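Local coordinates for protein MRG701 (Oryza sativa, PDB 5IN1) that probably reads histone tails through its chromodomain, the domain of a plant MRG-family protein that also forms a dimer, at residues L55-D59 with E60-K64. Residues are numbered along the deposited sequence; the frame is centred on the assembly and turned at random.
Sequences LKLTD and ENIRK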
# COMPACT_ATOMS: atom_id res chain seq x y z
N LEU A 55 -7.38 -14.49 4.95
CA LEU A 55 -7.98 -14.10 6.23
C LEU A 55 -6.87 -13.93 7.25
O LEU A 55 -5.93 -14.73 7.31
CB LEU A 55 -8.99 -15.15 6.71
CG LEU A 55 -10.31 -15.27 5.93
CD1 LEU A 55 -11.07 -16.49 6.40
CD2 LEU A 55 -11.15 -14.00 6.14
N LYS A 56 -6.98 -12.91 8.09
CA LYS A 56 -6.04 -12.72 9.20
C LYS A 56 -6.06 -13.95 10.10
O LYS A 56 -7.11 -14.57 10.28
CB LYS A 56 -6.41 -11.46 9.99
CG LYS A 56 -5.35 -11.03 10.97
CD LYS A 56 -5.65 -9.67 11.57
CE LYS A 56 -4.58 -9.28 12.58
NZ LYS A 56 -4.79 -7.89 13.05
N LEU A 57 -4.90 -14.31 10.65
CA LEU A 57 -4.82 -15.45 11.56
C LEU A 57 -5.35 -15.05 12.93
O LEU A 57 -4.58 -14.85 13.87
CB LEU A 57 -3.39 -15.97 11.67
CG LEU A 57 -3.18 -17.34 12.31
CD1 LEU A 57 -3.80 -18.46 11.48
CD2 LEU A 57 -1.69 -17.60 12.48
N THR A 58 -6.66 -14.95 13.03
CA THR A 58 -7.33 -14.63 14.29
C THR A 58 -8.09 -15.85 14.77
O THR A 58 -8.37 -16.76 13.98
CB THR A 58 -8.32 -13.49 14.13
OG1 THR A 58 -9.33 -13.90 13.21
CG2 THR A 58 -7.63 -12.24 13.60
N ASP A 59 -8.48 -15.86 16.04
CA ASP A 59 -9.24 -17.00 16.52
C ASP A 59 -10.55 -17.17 15.76
O ASP A 59 -10.94 -18.29 15.44
CB ASP A 59 -9.52 -16.89 18.03
CG ASP A 59 -8.26 -17.04 18.87
OD1 ASP A 59 -7.27 -17.61 18.37
OD2 ASP A 59 -8.27 -16.60 20.03
N GLU A 60 -11.22 -16.07 15.42
CA GLU A 60 -12.49 -16.21 14.69
C GLU A 60 -12.28 -16.85 13.32
O GLU A 60 -13.06 -17.70 12.91
CB GLU A 60 -13.17 -14.86 14.54
CG GLU A 60 -14.55 -14.94 13.89
CD GLU A 60 -15.54 -13.97 14.51
OE1 GLU A 60 -15.25 -13.47 15.61
OE2 GLU A 60 -16.60 -13.75 13.92
N ASN A 61 -11.22 -16.46 12.62
CA ASN A 61 -10.99 -17.01 11.30
C ASN A 61 -10.47 -18.44 11.38
O ASN A 61 -10.74 -19.25 10.50
CB ASN A 61 -10.03 -16.12 10.51
CG ASN A 61 -10.66 -14.80 10.13
OD1 ASN A 61 -11.88 -14.71 9.96
ND2 ASN A 61 -9.84 -13.77 10.00
N ILE A 62 -9.74 -18.76 12.44
CA ILE A 62 -9.31 -20.13 12.65
C ILE A 62 -10.54 -21.00 12.94
O ILE A 62 -10.62 -22.15 12.48
CB ILE A 62 -8.27 -20.22 13.79
CG1 ILE A 62 -6.97 -19.54 13.35
CG2 ILE A 62 -8.03 -21.66 14.15
CD1 ILE A 62 -5.96 -19.37 14.45
N ARG A 63 -11.51 -20.44 13.66
CA ARG A 63 -12.77 -21.16 13.89
C ARG A 63 -13.51 -21.40 12.56
O ARG A 63 -14.15 -22.44 12.40
CB ARG A 63 -13.67 -20.38 14.85
CG ARG A 63 -13.21 -20.31 16.30
CD ARG A 63 -13.12 -21.67 16.93
NE ARG A 63 -12.67 -21.53 18.32
CZ ARG A 63 -13.39 -21.87 19.39
NH1 ARG A 63 -14.60 -22.40 19.25
NH2 ARG A 63 -12.89 -21.68 20.60
N LYS A 64 -13.41 -20.46 11.62
CA LYS A 64 -13.98 -20.66 10.29
C LYS A 64 -13.30 -21.82 9.55
O LYS A 64 -13.97 -22.66 8.94
CB LYS A 64 -13.85 -19.38 9.46
CG LYS A 64 -14.39 -19.47 8.05
CD LYS A 64 -15.90 -19.63 8.04
CE LYS A 64 -16.47 -19.57 6.63
NZ LYS A 64 -17.94 -19.86 6.67
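N61, in the first turn of helix 59-70, reaches back to K56 and closes the bend between helix and strand 54-56. Its ND2 donates to K56 O over 2.9 Å, nearly straight at 165°, with the acceptor lying in the plane of the amide. A chi1 of -69° sets CG beside the backbone N, which points ND2 back at K56 O. That carbonyl also takes a weak bond from T58 N, closing an inverse gamma turn centred on L57. L55 packs against the N61 amide, its CB 3.7 Å from N61 ND2 and both methyls near OD1. N61 is also gripped at its backbone: T58, the N-cap, turns OG1 (chi1 62°) to accept from N61 N at 3.2 Å. T58 O then takes I62 N at 2.9 Å, the start of the regular helical bonding. On another side of the turn, L57 CD1 meets I62 CD1 at 3.8 Å, and both side chains also rest on L10 of strand 8-13. The outer side is looser: the K56 chain runs extended away from the helix, and D59 OD1 and R63 NE stay 6.7 Å apart. With an alanine here instead of N61, K56 O would probably keep little beyond the weak bond from T58 N, and L55 would lose its amide neighbour. T58 capping and the N61 amide bond thus serve backbone groups at the helix start and at K56, tying the C-terminal helix to the sheet.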